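Local coordinates for protein DNA alpha-glucosyltransferase (Enterobacteria phage T4, PDB 1XV5) that is a bacteriophage glycosyltransferase of the GT-B fold, with two Rossmann-like domains and uridine-5'-diphosphate in the model, at residues 178-183 with 385-390; 137-142 with 396-401; 330-335 with 379-384. One frame throughout, in Å; residues are numbered along the deposited sequence.

Contact 1 of 3, residues 178-183 with 385-390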
loop_
_atom_site.group_PDB
_atom_site.type_symbol
_atom_site.label_atom_id
_atom_site.label_comp_id
_atom_site.label_asym_id
_atom_site.label_seq_id
_atom_site.Cartn_x
_atom_site.Cartn_y
_atom_site.Cartn_z
ATOM N N PRO A 178 6.608 -5.364 1.080
ATOM C CA PRO A 178 6.461 -6.381 2.124
ATOM C C PRO A 178 5.884 -5.951 3.459
ATOM O O PRO A 178 5.953 -4.789 3.848
ATOM C CB PRO A 178 7.890 -6.917 2.305
ATOM C CG PRO A 178 8.758 -6.121 1.304
ATOM C CD PRO A 178 7.987 -4.856 1.075
ATOM N N MET A 179 5.332 -6.929 4.166
ATOM C CA MET A 179 4.771 -6.712 5.489
ATOM C C MET A 179 5.098 -7.940 6.321
ATOM O O MET A 179 5.188 -9.044 5.785
ATOM C CB MET A 179 3.253 -6.549 5.406
ATOM C CG MET A 179 2.583 -6.341 6.745
ATOM S SD MET A 179 0.824 -6.016 6.560
ATOM C CE MET A 179 0.151 -7.675 6.772
ATOM N N ASP A 180 5.308 -7.752 7.621
ATOM C CA ASP A 180 5.573 -8.889 8.486
ATOM C C ASP A 180 4.185 -9.468 8.742
ATOM O O ASP A 180 3.481 -9.059 9.671
ATOM C CB ASP A 180 6.199 -8.452 9.812
ATOM C CG ASP A 180 6.632 -9.632 10.662
ATOM O OD1 ASP A 180 6.046 -10.725 10.502
ATOM O OD2 ASP A 180 7.549 -9.467 11.497
ATOM N N ILE A 181 3.791 -10.405 7.890
ATOM C CA ILE A 181 2.485 -11.042 7.976
ATOM C C ILE A 181 2.339 -11.909 9.227
ATOM O O ILE A 181 1.254 -12.008 9.805
ATOM C CB ILE A 181 2.242 -11.868 6.695
ATOM C CG1 ILE A 181 2.021 -10.900 5.526
ATOM C CG2 ILE A 181 1.059 -12.810 6.876
ATOM C CD1 ILE A 181 2.039 -11.540 4.153
ATOM N N VAL A 182 3.438 -12.522 9.645
ATOM C CA VAL A 182 3.440 -13.364 10.833
ATOM C C VAL A 182 3.108 -12.518 12.063
ATOM O O VAL A 182 2.297 -12.907 12.901
ATOM C CB VAL A 182 4.825 -14.018 11.039
ATOM C CG1 VAL A 182 4.825 -14.859 12.306
ATOM C CG2 VAL A 182 5.182 -14.868 9.830
ATOM N N LYS A 183 3.743 -11.353 12.161
ATOM C CA LYS A 183 3.521 -10.461 13.290
ATOM C C LYS A 183 2.062 -10.029 13.422
ATOM O O LYS A 183 1.522 -9.985 14.524
ATOM C CB LYS A 183 4.421 -9.230 13.173
ATOM C CG LYS A 183 4.358 -8.316 14.386
ATOM C CD LYS A 183 5.472 -7.280 14.365
ATOM C CE LYS A 183 6.836 -7.952 14.343
ATOM N NZ LYS A 183 6.980 -8.959 15.434
ATOM N N HIS A 385 3.832 -15.384 -0.522
ATOM C CA HIS A 385 3.936 -14.409 -1.591
ATOM C C HIS A 385 4.605 -13.088 -1.256
ATOM O O HIS A 385 5.401 -12.588 -2.051
ATOM C CB HIS A 385 2.556 -14.102 -2.172
ATOM C CG HIS A 385 2.601 -13.193 -3.362
ATOM N ND1 HIS A 385 2.099 -11.909 -3.343
ATOM C CD2 HIS A 385 3.137 -13.368 -4.592
ATOM C CE1 HIS A 385 2.326 -11.333 -4.511
ATOM N NE2 HIS A 385 2.954 -12.198 -5.286
ATOM N N GLN A 386 4.315 -12.530 -0.085
ATOM C CA GLN A 386 4.858 -11.208 0.214
ATOM C C GLN A 386 5.303 -10.892 1.643
ATOM O O GLN A 386 5.321 -9.723 2.034
ATOM C CB GLN A 386 3.819 -10.172 -0.255
ATOM C CG GLN A 386 4.383 -8.866 -0.787
ATOM C CD GLN A 386 3.396 -8.142 -1.691
ATOM O OE1 GLN A 386 2.946 -8.693 -2.701
ATOM N NE2 GLN A 386 3.054 -6.904 -1.335
ATOM N N ASP A 387 5.673 -11.902 2.427
ATOM C CA ASP A 387 6.130 -11.618 3.789
ATOM C C ASP A 387 7.489 -10.915 3.728
ATOM O O ASP A 387 8.290 -11.179 2.832
ATOM C CB ASP A 387 6.282 -12.899 4.609
ATOM C CG ASP A 387 6.594 -12.618 6.074
ATOM O OD1 ASP A 387 5.675 -12.206 6.814
ATOM O OD2 ASP A 387 7.763 -12.793 6.485
ATOM N N SER A 388 7.744 -10.028 4.685
ATOM C CA SER A 388 9.009 -9.297 4.738
ATOM C C SER A 388 10.226 -10.219 4.765
ATOM O O SER A 388 11.271 -9.896 4.195
ATOM C CB SER A 388 9.043 -8.394 5.974
ATOM O OG SER A 388 8.056 -7.382 5.901
ATOM N N SER A 389 10.093 -11.365 5.430
ATOM C CA SER A 389 11.205 -12.305 5.542
ATOM C C SER A 389 11.746 -12.730 4.184
ATOM O O SER A 389 12.928 -13.059 4.055
ATOM C CB SER A 389 10.789 -13.542 6.353
ATOM O OG SER A 389 9.823 -14.319 5.669
ATOM N N PHE A 390 10.883 -12.713 3.174
ATOM C CA PHE A 390 11.270 -13.085 1.821
ATOM C C PHE A 390 11.636 -11.882 0.955
ATOM O O PHE A 390 12.742 -11.794 0.421
ATOM C CB PHE A 390 10.127 -13.818 1.111
ATOM C CG PHE A 390 9.696 -15.084 1.783
ATOM C CD1 PHE A 390 10.574 -16.154 1.917
ATOM C CD2 PHE A 390 8.394 -15.220 2.261
ATOM C CE1 PHE A 390 10.160 -17.343 2.517
ATOM C CE2 PHE A 390 7.970 -16.402 2.861
ATOM C CZ PHE A 390 8.855 -17.467 2.989
HETATM O O HOH W 1 8.111 -12.028 9.029
#
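Residues 178-183, leading into helix 181-188, meet the junction between helices 368-386 and 388-399 in a buried, largely polar contact made of a single beta bridge and a carboxylate-to-backbone hydrogen bond. The bridge pairs Met179 with Asp387: Ser388 N donates to Met179 O at 3.0 Å. Beside it, Ile181 N gives its hydrogen to Asp387 OD1 (2.8 Å), nearly in line with the C-O bond. Asp387 suits this place because its two oxygens divide the work. While OD1 crosses to the first turn of the other helix, OD2 caps its own, accepting from Ser389 N at 2.9 Å and from Ser389 OG at 2.7 Å. Its chi1 of -173° places the carboxylate beside its own carbonyl carbon, and chi2 (75°) turns the oxygens to different partners. Asp180 caps helix 181-188 in turn, OD1 taking Lys183 N. The two carboxylates come within 4.0 Å, OD1 to OD1, nearly perpendicular, and one water donates to both, weakly to Asp180. Apolar fill comes from Pro178, whose CB rests 3.6 Å from Ser388 CA. Asp387 thus caps helix 388-399 at the break after helix 368-386, where, as in the GT-B fold, the C-terminal helix crosses back to the N-terminal domain.

Contact 2 of 3, residues 137-142 with 396-401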
loop_
_atom_site.group_PDB
_atom_site.type_symbol
_atom_site.label_atom_id
_atom_site.label_comp_id
_atom_site.label_asym_id
_atom_site.label_seq_id
_atom_site.Cartn_x
_atom_site.Cartn_y
_atom_site.Cartn_z
ATOM N N VAL A 137 20.512 2.593 -6.847
ATOM C CA VAL A 137 19.586 1.475 -6.993
ATOM C C VAL A 137 18.174 2.047 -7.108
ATOM O O VAL A 137 17.777 2.893 -6.306
ATOM C CB VAL A 137 19.629 0.536 -5.764
ATOM C CG1 VAL A 137 18.702 -0.656 -5.985
ATOM C CG2 VAL A 137 21.058 0.060 -5.511
ATOM N N ILE A 138 17.422 1.576 -8.098
ATOM C CA ILE A 138 16.057 2.048 -8.315
ATOM C C ILE A 138 15.076 0.879 -8.360
ATOM O O ILE A 138 15.348 -0.131 -9.009
ATOM C CB ILE A 138 15.950 2.812 -9.647
ATOM C CG1 ILE A 138 16.968 3.955 -9.672
ATOM C CG2 ILE A 138 14.535 3.347 -9.832
ATOM C CD1 ILE A 138 17.103 4.610 -11.033
ATOM N N PHE A 139 13.943 1.029 -7.676
ATOM C CA PHE A 139 12.902 -0.005 -7.636
ATOM C C PHE A 139 11.544 0.550 -8.074
ATOM O O PHE A 139 11.228 1.716 -7.820
ATOM C CB PHE A 139 12.701 -0.549 -6.218
ATOM C CG PHE A 139 13.817 -1.411 -5.703
ATOM C CD1 PHE A 139 14.764 -0.891 -4.826
ATOM C CD2 PHE A 139 13.872 -2.765 -6.019
ATOM C CE1 PHE A 139 15.744 -1.710 -4.264
ATOM C CE2 PHE A 139 14.848 -3.591 -5.464
ATOM C CZ PHE A 139 15.784 -3.063 -4.582
ATOM N N SER A 140 10.737 -0.299 -8.710
ATOM C CA SER A 140 9.388 0.080 -9.132
ATOM C C SER A 140 8.490 -1.152 -9.025
ATOM O O SER A 140 8.979 -2.276 -8.953
ATOM C CB SER A 140 9.375 0.600 -10.570
ATOM O OG SER A 140 9.446 -0.460 -11.506
ATOM N N HIS A 141 7.179 -0.935 -9.022
ATOM C CA HIS A 141 6.217 -2.032 -8.910
ATOM C C HIS A 141 6.030 -2.839 -10.194
ATOM O O HIS A 141 5.516 -3.957 -10.153
ATOM C CB HIS A 141 4.846 -1.499 -8.483
ATOM C CG HIS A 141 4.749 -1.139 -7.033
ATOM N ND1 HIS A 141 4.855 -2.069 -6.023
ATOM C CD2 HIS A 141 4.515 0.049 -6.427
ATOM C CE1 HIS A 141 4.686 -1.471 -4.857
ATOM N NE2 HIS A 141 4.477 -0.185 -5.074
ATOM N N SER A 142 6.435 -2.285 -11.332
ATOM C CA SER A 142 6.243 -2.996 -12.593
ATOM C C SER A 142 7.189 -2.584 -13.714
ATOM O O SER A 142 7.477 -1.401 -13.900
ATOM C CB SER A 142 4.797 -2.813 -13.061
ATOM O OG SER A 142 4.580 -3.410 -14.329
ATOM N N PHE A 396 17.296 -6.529 -0.288
ATOM C CA PHE A 396 18.583 -6.287 0.352
ATOM C C PHE A 396 19.716 -6.837 -0.512
ATOM O O PHE A 396 20.762 -6.202 -0.660
ATOM C CB PHE A 396 18.612 -6.936 1.740
ATOM C CG PHE A 396 19.905 -6.730 2.480
ATOM C CD1 PHE A 396 20.969 -7.613 2.314
ATOM C CD2 PHE A 396 20.066 -5.643 3.333
ATOM C CE1 PHE A 396 22.172 -7.416 2.986
ATOM C CE2 PHE A 396 21.272 -5.437 4.011
ATOM C CZ PHE A 396 22.323 -6.327 3.835
ATOM N N ASP A 397 19.507 -8.016 -1.086
ATOM C CA ASP A 397 20.525 -8.626 -1.935
ATOM C C ASP A 397 20.783 -7.789 -3.183
ATOM O O ASP A 397 21.921 -7.677 -3.641
ATOM C CB ASP A 397 20.106 -10.047 -2.317
ATOM C CG ASP A 397 20.216 -11.010 -1.153
ATOM O OD1 ASP A 397 19.711 -12.148 -1.265
ATOM O OD2 ASP A 397 20.817 -10.630 -0.126
ATOM N N ILE A 398 19.724 -7.196 -3.724
ATOM C CA ILE A 398 19.841 -6.356 -4.908
ATOM C C ILE A 398 20.544 -5.045 -4.555
ATOM O O ILE A 398 21.360 -4.537 -5.325
ATOM C CB ILE A 398 18.448 -6.035 -5.495
ATOM C CG1 ILE A 398 17.828 -7.304 -6.082
ATOM C CG2 ILE A 398 18.559 -4.941 -6.553
ATOM C CD1 ILE A 398 16.386 -7.129 -6.553
ATOM N N ILE A 399 20.226 -4.503 -3.384
ATOM C CA ILE A 399 20.820 -3.246 -2.941
ATOM C C ILE A 399 22.317 -3.361 -2.683
ATOM O O ILE A 399 23.084 -2.465 -3.036
ATOM C CB ILE A 399 20.129 -2.736 -1.651
ATOM C CG1 ILE A 399 18.675 -2.362 -1.962
ATOM C CG2 ILE A 399 20.890 -1.544 -1.082
ATOM C CD1 ILE A 399 17.875 -1.930 -0.757
ATOM N N THR A 400 22.729 -4.469 -2.081
ATOM C CA THR A 400 24.134 -4.678 -1.753
ATOM C C THR A 400 24.948 -5.375 -2.839
ATOM O O THR A 400 26.133 -5.655 -2.646
ATOM C CB THR A 400 24.271 -5.480 -0.450
ATOM O OG1 THR A 400 23.627 -6.751 -0.599
ATOM C CG2 THR A 400 23.627 -4.723 0.700
ATOM N N LYS A 401 24.319 -5.652 -3.976
ATOM C CA LYS A 401 25.007 -6.311 -5.081
ATOM C C LYS A 401 26.300 -5.561 -5.406
ATOM O O LYS A 401 26.429 -4.393 -4.978
ATOM C CB LYS A 401 24.106 -6.330 -6.318
ATOM C CG LYS A 401 24.709 -7.033 -7.521
ATOM C CD LYS A 401 24.047 -6.584 -8.820
ATOM C CE LYS A 401 22.548 -6.833 -8.815
ATOM N NZ LYS A 401 21.922 -6.389 -10.091
ATOM O OXT LYS A 401 27.162 -6.140 -6.098
#
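Val137 and Phe139 meet Ile398 and Ile399 in an apolar helix-on-sheet contact of the Rossmann-like N-terminal domain of this GT-B protein, where the last helix of the chain covers the parallel sheet. The Phe139 ring does most of the touching. Its far end enters the gap between the two isoleucines: CZ lies 3.9 Å from Ile398 CG2, which approaches obliquely, and CE1 lies 3.8 Å from Ile399 CG1, which sits at the ring edge close to its plane. The side chains of Phe139 and Ile399 cross at about a right angle. On its other flank, Phe139 CE2 is 4.0 Å from Ile398 CD1. Beta-branching suits Ile398, whose CG2 and CD1 both meet the ring, whereas Ile399 uses its CG1-CD1 arm alone. Val137 adds a looser contact, its CG1 4.3 Å from Ile398 CG2 and its CG2 4.1 Å from Ile399 O.

Alternation along the strand explains the pattern. Val137 and Phe139 face helix 388-399, whereas Ile138 and Ser140 pack on Phe147 of helix 146-155. With CG anti to the carbonyl carbon (chi1 -71°), the Phe139 ring continues toward the helix, while Tyr113 of the adjoining strand 109-114 stacks with it. Tyr173 of strand 172-174 touches Ile398, and Val111 touches Ile399, so three neighbouring strands share the helix. Arg109 binds Ile399 O and the terminal Lys401 O, tying down the last residues of the chain. Near the C-terminus, Phe396 O takes two donors from opposite faces of its plane, Thr400 N at 3.0 Å and Thr400 OG1 at 2.9 Å.

Contact 3 of 3, residues 330-335 with 379-384. With EDO (1,2-ethanediol), chain F.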
loop_
_atom_site.group_PDB
_atom_site.type_symbol
_atom_site.label_atom_id
_atom_site.label_comp_id
_atom_site.label_asym_id
_atom_site.label_seq_id
_atom_site.Cartn_x
_atom_site.Cartn_y
_atom_site.Cartn_z
ATOM N N LEU A 330 -1.441 -10.688 -11.577
ATOM C CA LEU A 330 -0.287 -10.735 -10.686
ATOM C C LEU A 330 0.310 -12.136 -10.664
ATOM O O LEU A 330 -0.410 -13.123 -10.785
ATOM C CB LEU A 330 -0.687 -10.330 -9.263
ATOM C CG LEU A 330 -0.906 -8.835 -9.024
ATOM C CD1 LEU A 330 -1.466 -8.625 -7.632
ATOM C CD2 LEU A 330 0.416 -8.088 -9.197
ATOM N N LYS A 331 1.629 -12.206 -10.501
ATOM C CA LYS A 331 2.333 -13.480 -10.462
ATOM C C LYS A 331 2.870 -13.807 -9.067
ATOM O O LYS A 331 3.450 -12.956 -8.393
ATOM C CB LYS A 331 3.490 -13.473 -11.463
ATOM C CG LYS A 331 3.062 -13.336 -12.915
ATOM C CD LYS A 331 4.255 -13.489 -13.844
ATOM C CE LYS A 331 3.865 -13.323 -15.302
ATOM N NZ LYS A 331 3.506 -11.914 -15.633
ATOM N N PHE A 332 2.674 -15.059 -8.664
ATOM C CA PHE A 332 3.108 -15.572 -7.365
ATOM C C PHE A 332 4.629 -15.464 -7.249
ATOM O O PHE A 332 5.359 -15.852 -8.156
ATOM C CB PHE A 332 2.648 -17.035 -7.257
ATOM C CG PHE A 332 2.805 -17.650 -5.892
ATOM C CD1 PHE A 332 2.735 -16.879 -4.733
ATOM C CD2 PHE A 332 2.942 -19.029 -5.768
ATOM C CE1 PHE A 332 2.794 -17.476 -3.470
ATOM C CE2 PHE A 332 3.002 -19.637 -4.518
ATOM C CZ PHE A 332 2.927 -18.860 -3.363
ATOM N N ARG A 333 5.106 -14.928 -6.130
ATOM C CA ARG A 333 6.545 -14.766 -5.920
ATOM C C ARG A 333 7.298 -16.091 -6.048
ATOM O O ARG A 333 8.406 -16.142 -6.586
ATOM C CB ARG A 333 6.804 -14.179 -4.530
ATOM C CG ARG A 333 8.267 -13.798 -4.253
ATOM C CD ARG A 333 8.475 -13.468 -2.771
ATOM N NE ARG A 333 8.216 -14.638 -1.935
ATOM C CZ ARG A 333 9.089 -15.618 -1.722
ATOM N NH1 ARG A 333 10.298 -15.569 -2.271
ATOM N NH2 ARG A 333 8.739 -16.666 -0.991
ATOM N N VAL A 334 6.680 -17.161 -5.560
ATOM C CA VAL A 334 7.313 -18.475 -5.561
ATOM C C VAL A 334 7.534 -19.139 -6.915
ATOM O O VAL A 334 8.650 -19.559 -7.216
ATOM C CB VAL A 334 6.540 -19.453 -4.648
ATOM C CG1 VAL A 334 7.160 -20.846 -4.723
ATOM C CG2 VAL A 334 6.569 -18.945 -3.210
ATOM N N ASP A 335 6.494 -19.246 -7.736
ATOM C CA ASP A 335 6.671 -19.903 -9.028
ATOM C C ASP A 335 6.287 -19.084 -10.257
ATOM O O ASP A 335 6.277 -19.602 -11.372
ATOM C CB ASP A 335 5.926 -21.239 -9.041
ATOM C CG ASP A 335 4.448 -21.079 -8.792
ATOM O OD1 ASP A 335 3.927 -19.968 -9.006
ATOM O OD2 ASP A 335 3.808 -22.072 -8.393
ATOM N N TYR A 379 -3.836 -17.247 4.486
ATOM C CA TYR A 379 -2.739 -16.736 5.291
ATOM C C TYR A 379 -1.403 -17.283 4.802
ATOM O O TYR A 379 -0.456 -16.526 4.596
ATOM C CB TYR A 379 -2.938 -17.097 6.765
ATOM C CG TYR A 379 -1.709 -16.841 7.615
ATOM C CD1 TYR A 379 -0.813 -17.870 7.906
ATOM C CD2 TYR A 379 -1.419 -15.561 8.092
ATOM C CE1 TYR A 379 0.342 -17.631 8.649
ATOM C CE2 TYR A 379 -0.266 -15.311 8.835
ATOM C CZ TYR A 379 0.609 -16.350 9.110
ATOM O OH TYR A 379 1.753 -16.113 9.839
ATOM N N GLU A 380 -1.322 -18.597 4.614
ATOM C CA GLU A 380 -0.075 -19.209 4.161
ATOM C C GLU A 380 0.316 -18.744 2.762
ATOM O O GLU A 380 1.486 -18.489 2.488
ATOM C CB GLU A 380 -0.187 -20.738 4.175
ATOM C CG GLU A 380 1.080 -21.443 3.694
ATOM C CD GLU A 380 2.284 -21.167 4.581
ATOM O OE1 GLU A 380 3.423 -21.436 4.143
ATOM O OE2 GLU A 380 2.097 -20.692 5.722
ATOM N N PHE A 381 -0.666 -18.630 1.876
ATOM C CA PHE A 381 -0.397 -18.198 0.508
ATOM C C PHE A 381 0.174 -16.783 0.465
ATOM O O PHE A 381 1.172 -16.522 -0.206
ATOM C CB PHE A 381 -1.681 -18.240 -0.319
ATOM C CG PHE A 381 -1.487 -17.862 -1.763
ATOM C CD1 PHE A 381 -0.849 -18.729 -2.643
ATOM C CD2 PHE A 381 -1.950 -16.642 -2.244
ATOM C CE1 PHE A 381 -0.677 -18.391 -3.984
ATOM C CE2 PHE A 381 -1.785 -16.290 -3.579
ATOM C CZ PHE A 381 -1.146 -17.168 -4.457
ATOM N N LEU A 382 -0.476 -15.868 1.175
ATOM C CA LEU A 382 -0.034 -14.484 1.197
ATOM C C LEU A 382 1.314 -14.353 1.900
ATOM O O LEU A 382 2.134 -13.521 1.526
ATOM C CB LEU A 382 -1.101 -13.613 1.863
ATOM C CG LEU A 382 -2.412 -13.578 1.061
ATOM C CD1 LEU A 382 -3.467 -12.792 1.825
ATOM C CD2 LEU A 382 -2.168 -12.954 -0.314
ATOM N N TYR A 383 1.539 -15.183 2.913
ATOM C CA TYR A 383 2.813 -15.179 3.630
ATOM C C TYR A 383 3.924 -15.555 2.641
ATOM O O TYR A 383 4.945 -14.869 2.528
ATOM C CB TYR A 383 2.762 -16.200 4.767
ATOM C CG TYR A 383 4.116 -16.562 5.328
ATOM C CD1 TYR A 383 4.831 -15.663 6.119
ATOM C CD2 TYR A 383 4.693 -17.800 5.049
ATOM C CE1 TYR A 383 6.092 -15.988 6.618
ATOM C CE2 TYR A 383 5.955 -18.134 5.541
ATOM C CZ TYR A 383 6.645 -17.224 6.325
ATOM O OH TYR A 383 7.885 -17.554 6.827
ATOM N N GLN A 384 3.713 -16.654 1.921
ATOM C CA GLN A 384 4.685 -17.121 0.940
ATOM C C GLN A 384 4.896 -16.091 -0.163
ATOM O O GLN A 384 6.001 -15.925 -0.675
ATOM C CB GLN A 384 4.214 -18.440 0.314
ATOM C CG GLN A 384 4.295 -19.632 1.255
ATOM C CD GLN A 384 5.729 -20.043 1.543
ATOM O OE1 GLN A 384 6.009 -20.718 2.534
ATOM N NE2 GLN A 384 6.643 -19.644 0.669
HETATM C C1 EDO F . 11.462 -18.853 -0.591
HETATM O O1 EDO F . 10.285 -19.050 -1.391
HETATM C C2 EDO F . 12.338 -17.715 -1.130
HETATM O O2 EDO F . 12.951 -18.059 -2.384
#
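Gln384 O, near the end of helix 368-386, is gripped by two nitrogens of Arg333, with NE and NH2 each 2.9 Å away. The contact joins the loop after helix 324-329, in the C-terminal Rossmann-like domain of the GT-B fold, to the penultimate helix of the chain. Arginine suits this carbonyl: the oxygen lies close to the guanidinium plane, and the side-on pair of N-H groups should fix the rotation of the group. The donor NE lies nearly in line with the C=O bond, at a C=O...N angle of 160°, and NH2 lies in the carbonyl plane. The bend at chi3 (63°) swings the guanidinium so that NE and NH2 both face Gln384 O. Its cation also meets the ring of Phe390 in a cation-pi contact.

One residue earlier in the loop, Phe332 stacks on Phe381 in an offset pair, with ring centroids 4.5 Å apart and planes at 24°. Phe381 CE1 sits over the centre of the Phe332 ring, 3.6 Å from Phe332 CE1. A flat ring suits position 332, which is held between Phe381 of the helix on one face and Val334 CB of its own loop on the other, while Gln384 CB reaches the edge, 3.9 Å from Phe332 CZ. His342 meets both rings. Arg333 NH2 also donates to a 1,2-ethanediol, probably from the crystallisation liquor, 2.9 Å to its O1.

The three contacts follow the C-terminal tail of the chain as it runs from one domain to the other. Contact 3 uses helix 368-386, contact 1 the kink where helix 388-399 follows it, and contact 2 the end of that last helix. In sequence they are nested: contact 3 lies within the loop closed by contact 1, and that within the loop closed by contact 2. Contacts 1 and 3 touch, with centres about 10 Å apart, partly through His385 against Lys331 and Arg333. Contact 2 lies apart, its centre about 17 Å from contact 1 and 19 Å from contact 3. The tail thus binds the C-terminal domain's loop to the N-terminal sheet, and the side chain of Met179 is about 6 Å from the bound uridine-5'-diphosphate.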